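Local coordinates for TraM protein (Plasmid R64, PDB 3WZ3) that probably serves as an inner-membrane component of a plasmid type IVB secretion system, the deposited chain being its periplasmic fragment, at residues Thr91-Val96 with Ser111-Ile116; Asn67-Thr72 with Arg99-Thr104; Ile116-Val121 with Ser128-Arg133. One frame throughout, in Å; residues are numbered along the deposited sequence.

Contact 1 (Thr91-Val96 with Ser111-Ile116); sequences TFQYPV and SFVFEI
Val96 and Phe114 pack diagonally between the two central strands of a four-stranded antiparallel sheet that, with the helices on one face, is consistent with the NTF2-like fold of its family. Strands 91-96 and 111-116 run at 160° to each other, and three hydrogen-bonded pairs, Phe92 with Ile116, Tyr94 with Phe114 and Val96 with Phe112, form the ladder; Tyr94 N to Phe114 O measures 2.9 Å.

These paired residues turn their side chains to the helix-covered face. Val96 CG2, anti to its carbonyl carbon, meets the CD1 corner of the Phe114 ring at 3.6 Å. Tyr94 passes Ile116 at about a right angle, with Tyr94 CE1 4.0 Å from Ile116 CG1. Beyond the pair, the Tyr94 hydroxyl is hydrogen-bonded to Met11 O of helix 7-22, and the Phe114 ring meets that of Phe22.

The other face carries Gln93, Glu115, Pro95 and Val113. Thr91 CG2 touches Glu115 CG at 3.7 Å, beside the carboxylate. Glu115 is extended throughout, and OE2 also forms a salt bridge with Arg138 of strand 130-139, which would fix the carboxylate from a second side chain. The Gln93 amide is turned 24° from the carboxylate plane. Gln93 NE2 donates in its own amide plane to the anti side of Glu115 OE2, 3.2 Å away and somewhat off the carboxylate plane.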
loop_
_atom_site.group_PDB
_atom_site.type_symbol
_atom_site.label_atom_id
_atom_site.label_comp_id
_atom_site.label_asym_id
_atom_site.label_seq_id
_atom_site.Cartn_x
_atom_site.Cartn_y
_atom_site.Cartn_z
ATOM N N THR A 91 10.668 -6.995 5.286
ATOM C CA THR A 91 9.713 -6.121 5.971
ATOM C C THR A 91 10.261 -4.700 5.992
ATOM O O THR A 91 11.370 -4.458 6.486
ATOM C CB THR A 91 9.463 -6.616 7.397
ATOM O OG1 THR A 91 8.886 -7.930 7.362
ATOM C CG2 THR A 91 8.535 -5.655 8.164
ATOM N N PHE A 92 9.474 -3.760 5.472
ATOM C CA PHE A 92 9.840 -2.355 5.381
ATOM C C PHE A 92 8.862 -1.503 6.159
ATOM O O PHE A 92 7.704 -1.869 6.337
ATOM C CB PHE A 92 9.794 -1.862 3.919
ATOM C CG PHE A 92 10.808 -2.514 3.012
ATOM C CD1 PHE A 92 12.117 -2.061 2.960
ATOM C CD2 PHE A 92 10.447 -3.575 2.214
ATOM C CE1 PHE A 92 13.048 -2.672 2.116
ATOM C CE2 PHE A 92 11.359 -4.180 1.380
ATOM C CZ PHE A 92 12.662 -3.733 1.337
ATOM N N GLN A 93 9.299 -0.323 6.564
ATOM C CA GLN A 93 8.386 0.697 7.070
ATOM C C GLN A 93 8.583 1.991 6.308
ATOM O O GLN A 93 9.715 2.376 6.014
ATOM C CB GLN A 93 8.583 0.915 8.577
ATOM C CG GLN A 93 7.923 -0.183 9.434
ATOM C CD GLN A 93 8.120 0.026 10.910
ATOM O OE1 GLN A 93 8.749 0.998 11.321
ATOM N NE2 GLN A 93 7.621 -0.903 11.718
ATOM N N TYR A 94 7.476 2.649 5.962
ATOM C CA TYR A 94 7.502 3.907 5.217
ATOM C C TYR A 94 6.587 4.930 5.872
ATOM O O TYR A 94 5.449 4.611 6.174
ATOM C CB TYR A 94 6.942 3.709 3.797
ATOM C CG TYR A 94 7.537 2.614 2.947
ATOM C CD1 TYR A 94 7.108 1.308 3.095
ATOM C CD2 TYR A 94 8.451 2.903 1.924
ATOM C CE1 TYR A 94 7.595 0.291 2.285
ATOM C CE2 TYR A 94 8.933 1.894 1.100
ATOM C CZ TYR A 94 8.505 0.601 1.299
ATOM O OH TYR A 94 8.978 -0.415 0.489
ATOM N N PRO A 95 7.047 6.172 6.024
ATOM C CA PRO A 95 6.115 7.253 6.390
ATOM C C PRO A 95 5.145 7.497 5.230
ATOM O O PRO A 95 5.583 7.457 4.078
ATOM C CB PRO A 95 7.033 8.479 6.562
ATOM C CG PRO A 95 8.447 7.979 6.472
ATOM C CD PRO A 95 8.414 6.659 5.778
ATOM N N VAL A 96 3.865 7.723 5.539
ATOM C CA VAL A 96 2.888 8.074 4.525
ATOM C C VAL A 96 2.017 9.192 5.081
ATOM O O VAL A 96 1.502 9.082 6.194
ATOM C CB VAL A 96 1.990 6.874 4.175
ATOM C CG1 VAL A 96 0.925 7.287 3.155
ATOM C CG2 VAL A 96 2.837 5.725 3.659
ATOM N N SER A 111 -1.147 11.459 9.126
ATOM C CA SER A 111 0.218 10.961 9.017
ATOM C C SER A 111 0.303 9.559 9.603
ATOM O O SER A 111 -0.236 9.307 10.676
ATOM C CB SER A 111 1.134 11.903 9.803
ATOM O OG SER A 111 2.484 11.505 9.741
ATOM N N PHE A 112 1.007 8.657 8.910
ATOM C CA PHE A 112 1.111 7.263 9.316
ATOM C C PHE A 112 2.522 6.746 9.054
ATOM O O PHE A 112 3.291 7.350 8.291
ATOM C CB PHE A 112 0.158 6.373 8.488
ATOM C CG PHE A 112 -1.296 6.783 8.552
ATOM C CD1 PHE A 112 -2.120 6.293 9.547
ATOM C CD2 PHE A 112 -1.822 7.644 7.611
ATOM C CE1 PHE A 112 -3.470 6.673 9.605
ATOM C CE2 PHE A 112 -3.154 8.025 7.661
ATOM C CZ PHE A 112 -3.974 7.533 8.657
ATOM N N VAL A 113 2.850 5.622 9.677
ATOM C CA VAL A 113 3.959 4.801 9.218
ATOM C C VAL A 113 3.350 3.473 8.791
ATOM O O VAL A 113 2.730 2.779 9.596
ATOM C CB VAL A 113 5.039 4.574 10.311
ATOM C CG1 VAL A 113 6.105 3.639 9.793
ATOM C CG2 VAL A 113 5.677 5.909 10.699
ATOM N N PHE A 114 3.513 3.118 7.521
ATOM C CA PHE A 114 3.056 1.815 7.050
ATOM C C PHE A 114 4.128 0.747 7.099
ATOM O O PHE A 114 5.245 0.967 6.630
ATOM C CB PHE A 114 2.555 1.911 5.615
ATOM C CG PHE A 114 1.132 2.355 5.503
ATOM C CD1 PHE A 114 0.781 3.672 5.734
ATOM C CD2 PHE A 114 0.142 1.449 5.180
ATOM C CE1 PHE A 114 -0.536 4.085 5.628
ATOM C CE2 PHE A 114 -1.188 1.848 5.081
ATOM C CZ PHE A 114 -1.525 3.170 5.311
ATOM N N GLU A 115 3.785 -0.396 7.655
ATOM C CA GLU A 115 4.668 -1.562 7.601
ATOM C C GLU A 115 4.158 -2.495 6.515
ATOM O O GLU A 115 2.965 -2.809 6.472
ATOM C CB GLU A 115 4.724 -2.275 8.945
ATOM C CG GLU A 115 5.663 -3.470 8.928
ATOM C CD GLU A 115 5.678 -4.169 10.240
ATOM O OE1 GLU A 115 5.501 -5.410 10.266
ATOM O OE2 GLU A 115 5.835 -3.474 11.269
ATOM N N ILE A 116 5.062 -2.918 5.645
ATOM C CA ILE A 116 4.772 -3.736 4.486
ATOM C C ILE A 116 5.719 -4.934 4.509
ATOM O O ILE A 116 6.935 -4.743 4.585
ATOM C CB ILE A 116 5.078 -2.908 3.202
ATOM C CG1 ILE A 116 4.228 -1.633 3.187
ATOM C CG2 ILE A 116 4.868 -3.737 1.945
ATOM C CD1 ILE A 116 2.808 -1.937 3.122
#

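Contact 2 (Asn67-Thr72 with Arg99-Thr104); sequences NLTATT and RLVGQT
Leu68 and Leu100 form the tightly packed side of this contact, at the end of the hairpin pair formed by strands 67-82 and 88-101. They are a non-hydrogen-bonded antiparallel pair, and their side chains cross so that Leu68 CD1 lies 3.8 Å from Leu100 CD2. With Leu68 CG opposite the backbone N (chi1 -177°), CD1 is carried toward the partner strand, 3.7 Å from Arg99 O.

Hydrogen-bonded pairs flank the leucines: Asn67 N and O bond Val101 O and N, the bond from Val101 N to Asn67 O measuring 2.8 Å, while Thr69 and Arg99 are joined in the same reciprocal way, Arg99 N to Thr69 O at 2.8 Å. The strand axes are twisted, at 142°, and the ladder continues to Thr71 with Arg97.

The reverse face is looser and more open to solvent. Thr69 and Arg99 run alongside each other; Thr69 OG1 approaches Arg99 O to 3.2 Å, while Val101 CG2 stays 4.1 Å from Thr69 OG1. The extended Arg99 chain leads away, its NE hydrogen-bonded to Lys107 O, and Asn67 OD1 accepts from Phe26 N.

On the leucine face, Ile57 of helix 57-64 touches both leucines and Phe22 of helix 7-22 lies against Leu68; strand 67-82, outermost within this chain, has 88-101 as its sheet neighbour.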
loop_
_atom_site.group_PDB
_atom_site.type_symbol
_atom_site.label_atom_id
_atom_site.label_comp_id
_atom_site.label_asym_id
_atom_site.label_seq_id
_atom_site.Cartn_x
_atom_site.Cartn_y
_atom_site.Cartn_z
ATOM N N ASN A 67 -11.150 13.305 -3.710
ATOM C CA ASN A 67 -10.041 12.460 -4.098
ATOM C C ASN A 67 -9.201 12.185 -2.866
ATOM O O ASN A 67 -9.228 12.961 -1.915
ATOM C CB ASN A 67 -9.173 13.167 -5.136
ATOM C CG ASN A 67 -9.880 13.345 -6.472
ATOM O OD1 ASN A 67 -10.809 12.624 -6.790
ATOM N ND2 ASN A 67 -9.411 14.297 -7.267
ATOM N N LEU A 68 -8.458 11.083 -2.880
ATOM C CA LEU A 68 -7.450 10.831 -1.854
ATOM C C LEU A 68 -6.088 11.069 -2.466
ATOM O O LEU A 68 -5.799 10.558 -3.550
ATOM C CB LEU A 68 -7.522 9.389 -1.368
ATOM C CG LEU A 68 -6.545 9.046 -0.235
ATOM C CD1 LEU A 68 -6.895 9.795 1.050
ATOM C CD2 LEU A 68 -6.560 7.541 0.037
ATOM N N THR A 69 -5.258 11.855 -1.784
ATOM C CA THR A 69 -3.897 12.110 -2.221
ATOM C C THR A 69 -2.951 11.629 -1.133
ATOM O O THR A 69 -3.293 11.650 0.040
ATOM C CB THR A 69 -3.682 13.607 -2.499
ATOM O OG1 THR A 69 -3.779 14.334 -1.273
ATOM C CG2 THR A 69 -4.763 14.114 -3.463
ATOM N N ALA A 70 -1.771 11.175 -1.527
ATOM C CA ALA A 70 -0.805 10.708 -0.537
ATOM C C ALA A 70 0.611 10.833 -1.032
ATOM O O ALA A 70 0.880 10.676 -2.231
ATOM C CB ALA A 70 -1.078 9.241 -0.172
ATOM N N THR A 71 1.509 11.057 -0.078
ATOM C CA THR A 71 2.934 11.108 -0.361
ATOM C C THR A 71 3.639 10.120 0.556
ATOM O O THR A 71 3.424 10.134 1.764
ATOM C CB THR A 71 3.504 12.511 -0.130
ATOM O OG1 THR A 71 2.881 13.441 -1.031
ATOM C CG2 THR A 71 5.010 12.510 -0.393
ATOM N N THR A 72 4.479 9.274 -0.033
ATOM C CA THR A 72 5.241 8.278 0.717
ATOM C C THR A 72 6.656 8.790 0.893
ATOM O O THR A 72 7.304 9.200 -0.082
ATOM C CB THR A 72 5.237 6.924 -0.021
ATOM O OG1 THR A 72 3.882 6.499 -0.196
ATOM C CG2 THR A 72 5.987 5.875 0.772
ATOM N N ARG A 99 -4.375 12.755 2.414
ATOM C CA ARG A 99 -5.382 13.786 2.625
ATOM C C ARG A 99 -6.538 13.624 1.660
ATOM O O ARG A 99 -6.324 13.413 0.472
ATOM C CB ARG A 99 -4.759 15.177 2.447
ATOM C CG ARG A 99 -5.696 16.289 2.901
ATOM C CD ARG A 99 -5.040 17.642 2.786
ATOM N NE ARG A 99 -5.755 18.621 3.597
ATOM C CZ ARG A 99 -5.293 19.829 3.893
ATOM N NH1 ARG A 99 -4.102 20.211 3.449
ATOM N NH2 ARG A 99 -6.023 20.648 4.637
ATOM N N LEU A 100 -7.758 13.729 2.177
ATOM C CA LEU A 100 -8.949 13.769 1.331
ATOM C C LEU A 100 -9.167 15.198 0.854
ATOM O O LEU A 100 -9.221 16.118 1.670
ATOM C CB LEU A 100 -10.157 13.227 2.103
ATOM C CG LEU A 100 -10.117 11.715 2.328
ATOM C CD1 LEU A 100 -11.014 11.283 3.502
ATOM C CD2 LEU A 100 -10.492 10.998 1.035
ATOM N N VAL A 101 -9.259 15.372 -0.460
ATOM C CA VAL A 101 -9.328 16.696 -1.069
ATOM C C VAL A 101 -10.508 16.794 -2.026
ATOM O O VAL A 101 -10.620 16.017 -2.965
ATOM C CB VAL A 101 -8.030 17.026 -1.820
ATOM C CG1 VAL A 101 -8.146 18.373 -2.532
ATOM C CG2 VAL A 101 -6.852 17.023 -0.854
ATOM N N GLY A 102 -11.379 17.769 -1.786
ATOM C CA GLY A 102 -12.525 17.992 -2.645
ATOM C C GLY A 102 -12.341 19.272 -3.432
ATOM O O GLY A 102 -11.301 19.923 -3.330
ATOM N N GLN A 103 -13.357 19.631 -4.214
ATOM C CA GLN A 103 -13.319 20.849 -5.007
ATOM C C GLN A 103 -13.428 22.076 -4.119
ATOM O O GLN A 103 -12.702 23.047 -4.307
ATOM C CB GLN A 103 -14.445 20.857 -6.043
ATOM C CG GLN A 103 -14.398 19.702 -7.031
ATOM C CD GLN A 103 -15.452 19.827 -8.116
ATOM O OE1 GLN A 103 -15.844 20.935 -8.492
ATOM N NE2 GLN A 103 -15.923 18.688 -8.621
ATOM N N THR A 104 -14.334 22.030 -3.146
ATOM C CA THR A 104 -14.581 23.196 -2.300
ATOM C C THR A 104 -13.740 23.217 -1.025
ATOM O O THR A 104 -13.352 24.282 -0.556
ATOM C CB THR A 104 -16.084 23.358 -1.957
ATOM O OG1 THR A 104 -16.669 22.067 -1.739
ATOM C CG2 THR A 104 -16.808 24.047 -3.103
#

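Contact 3 (Ile116-Val121 with Ser128-Arg133); sequences ITIQRV and SGMEIR
Gln119 links Glu131 and Arg133 through the two ends of its amide, heading the polar interactions between strands 116-120 and 130-133. Gln119 NE2 donates to the anti lone pair of Glu131 OE2 at 2.8 Å, the two side chains running alongside with their planes 31° apart. At the other end Arg133 NH1 reaches Gln119 OE1, 2.8 Å away, with the amide turned 61° from the guanidinium. In Gln119 and Glu131 alike CG stands between N and the carbonyl carbon, leaning each chain toward its partner strand. Glu131 OE1 makes a salt bridge with Lys126, so both carboxylate oxygens are held.

In the backbone ladder Gln119 and Glu131 exchange N-H to O bonds both ways, and Arg133 N donates to Thr117 O. Gly129 O takes two donors: Arg120, bent at chi2 and chi3, brings NE to 2.8 Å from Gly129 O in its guanidinium plane, while Val121 N approaches from well above the carbonyl plane. Trp5 meets Arg120 in a cation-pi contact.

Apolar contacts occupy the opposite face, toward helix 7-22: Ile132 CG1 lies 3.7 Å from Ile116 CG2, and Ile118 CG2 is 3.8 Å from the CB of Met130, a selenomethionine. On the polar face Val121 CG2 sits 3.5 Å from Glu131 CD.

Ser128 OG accepts from Met130 N in an ST turn, and the whole is a beta hairpin whose second strand, 130-139, is the sheet's outermost within this chain.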
loop_
_atom_site.group_PDB
_atom_site.type_symbol
_atom_site.label_atom_id
_atom_site.label_comp_id
_atom_site.label_asym_id
_atom_site.label_seq_id
_atom_site.Cartn_x
_atom_site.Cartn_y
_atom_site.Cartn_z
ATOM N N ILE A 116 5.062 -2.918 5.645
ATOM C CA ILE A 116 4.772 -3.736 4.486
ATOM C C ILE A 116 5.719 -4.934 4.509
ATOM O O ILE A 116 6.935 -4.743 4.585
ATOM C CB ILE A 116 5.078 -2.908 3.202
ATOM C CG1 ILE A 116 4.228 -1.633 3.187
ATOM C CG2 ILE A 116 4.868 -3.737 1.945
ATOM C CD1 ILE A 116 2.808 -1.937 3.122
ATOM N N THR A 117 5.195 -6.154 4.475
ATOM C CA THR A 117 6.038 -7.321 4.261
ATOM C C THR A 117 5.810 -7.838 2.847
ATOM O O THR A 117 4.666 -8.130 2.452
ATOM C CB THR A 117 5.814 -8.438 5.272
ATOM O OG1 THR A 117 6.202 -7.987 6.580
ATOM C CG2 THR A 117 6.704 -9.627 4.931
ATOM N N ILE A 118 6.896 -7.908 2.091
ATOM C CA ILE A 118 6.896 -8.346 0.703
ATOM C C ILE A 118 7.517 -9.726 0.661
ATOM O O ILE A 118 8.576 -9.952 1.266
ATOM C CB ILE A 118 7.720 -7.387 -0.157
ATOM C CG1 ILE A 118 7.045 -6.021 -0.186
ATOM C CG2 ILE A 118 7.871 -7.938 -1.587
ATOM C CD1 ILE A 118 7.915 -4.910 -0.738
ATOM N N GLN A 119 6.867 -10.667 -0.010
ATOM C CA GLN A 119 7.447 -11.996 -0.190
ATOM C C GLN A 119 7.709 -12.280 -1.663
ATOM O O GLN A 119 7.052 -11.732 -2.539
ATOM C CB GLN A 119 6.538 -13.087 0.391
ATOM C CG GLN A 119 5.201 -13.238 -0.342
ATOM C CD GLN A 119 4.253 -14.200 0.369
ATOM O OE1 GLN A 119 4.574 -14.746 1.427
ATOM N NE2 GLN A 119 3.085 -14.414 -0.209
ATOM N N ARG A 120 8.673 -13.157 -1.919
ATOM C CA ARG A 120 8.947 -13.623 -3.265
ATOM C C ARG A 120 7.796 -14.489 -3.782
ATOM O O ARG A 120 7.128 -15.182 -3.011
ATOM C CB ARG A 120 10.235 -14.453 -3.274
ATOM C CG ARG A 120 11.528 -13.637 -3.222
ATOM C CD ARG A 120 11.703 -12.677 -4.426
ATOM N NE ARG A 120 11.256 -13.331 -5.669
ATOM C CZ ARG A 120 11.956 -14.239 -6.333
ATOM N NH1 ARG A 120 13.188 -14.578 -5.946
ATOM N NH2 ARG A 120 11.417 -14.797 -7.410
ATOM N N VAL A 121 7.617 -14.453 -5.110
ATOM C CA VAL A 121 6.614 -15.214 -5.842
ATOM C C VAL A 121 7.317 -15.783 -7.071
ATOM O O VAL A 121 8.220 -15.167 -7.612
ATOM C CB VAL A 121 5.472 -14.291 -6.320
ATOM C CG1 VAL A 121 4.429 -15.055 -7.119
ATOM C CG2 VAL A 121 4.820 -13.636 -5.115
ATOM N N SER A 128 6.660 -9.771 -11.651
ATOM C CA SER A 128 7.423 -8.965 -10.693
ATOM C C SER A 128 8.216 -9.839 -9.739
ATOM O O SER A 128 9.179 -9.373 -9.146
ATOM C CB SER A 128 6.485 -8.107 -9.830
ATOM O OG SER A 128 5.718 -8.929 -8.990
ATOM N N GLY A 129 7.773 -11.079 -9.564
ATOM C CA GLY A 129 8.350 -11.970 -8.573
ATOM C C GLY A 129 8.114 -11.577 -7.129
ATOM O O GLY A 129 8.785 -12.109 -6.233
HETATM N N MSE A 130 7.174 -10.664 -6.884
HETATM C CA MSE A 130 6.937 -10.199 -5.520
HETATM C C MSE A 130 5.466 -9.907 -5.282
HETATM O O MSE A 130 4.720 -9.605 -6.223
HETATM C CB MSE A 130 7.717 -8.908 -5.275
HETATM C CG MSE A 130 9.222 -9.138 -5.167
HETATM SE SE MSE A 130 10.250 -7.487 -4.860
HETATM C CE MSE A 130 10.217 -6.795 -6.671
ATOM N N GLU A 131 5.071 -9.935 -4.014
ATOM C CA GLU A 131 3.751 -9.448 -3.616
ATOM C C GLU A 131 3.773 -9.083 -2.143
ATOM O O GLU A 131 4.546 -9.644 -1.352
ATOM C CB GLU A 131 2.668 -10.500 -3.898
ATOM C CG GLU A 131 2.718 -11.671 -2.973
ATOM C CD GLU A 131 1.833 -12.830 -3.396
ATOM O OE1 GLU A 131 1.098 -12.702 -4.409
ATOM O OE2 GLU A 131 1.863 -13.881 -2.713
ATOM N N ILE A 132 2.928 -8.136 -1.764
ATOM C CA ILE A 132 2.795 -7.742 -0.373
ATOM C C ILE A 132 1.896 -8.725 0.362
ATOM O O ILE A 132 0.709 -8.864 0.033
ATOM C CB ILE A 132 2.180 -6.335 -0.301
ATOM C CG1 ILE A 132 3.146 -5.319 -0.927
ATOM C CG2 ILE A 132 1.836 -5.993 1.146
ATOM C CD1 ILE A 132 2.529 -3.926 -1.151
ATOM N N ARG A 133 2.440 -9.397 1.371
ATOM C CA ARG A 133 1.646 -10.362 2.132
ATOM C C ARG A 133 1.073 -9.819 3.421
ATOM O O ARG A 133 0.194 -10.451 4.015
ATOM C CB ARG A 133 2.436 -11.632 2.434
ATOM C CG ARG A 133 3.671 -11.370 3.248
ATOM C CD ARG A 133 4.306 -12.673 3.754
ATOM N NE ARG A 133 3.586 -13.236 4.880
ATOM C CZ ARG A 133 2.992 -14.426 4.865
ATOM N NH1 ARG A 133 3.038 -15.181 3.771
ATOM N NH2 ARG A 133 2.343 -14.857 5.941
#

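All three contacts belong to one antiparallel sheet whose strand order, 67-82, 88-101, 110-120, 130-139, follows the chain, so each joins successive strands. Contacts 1 and 2 share strand 88-101, with centres about 18 Å apart, and their segments alternate along the sequence; Tyr94 and Thr72 touch where they meet. Contacts 1 and 3 share strand 110-120 and Ile116, their centres about 15 Å apart, and contact 1 closes before contact 3 opens. Contacts 2 and 3 lie on opposite sides of the chain's centre, about 27 Å between centres. Together they trace a meandering sheet against which helix 7-22 packs, consistent with the NTF2-like family of this periplasmic domain.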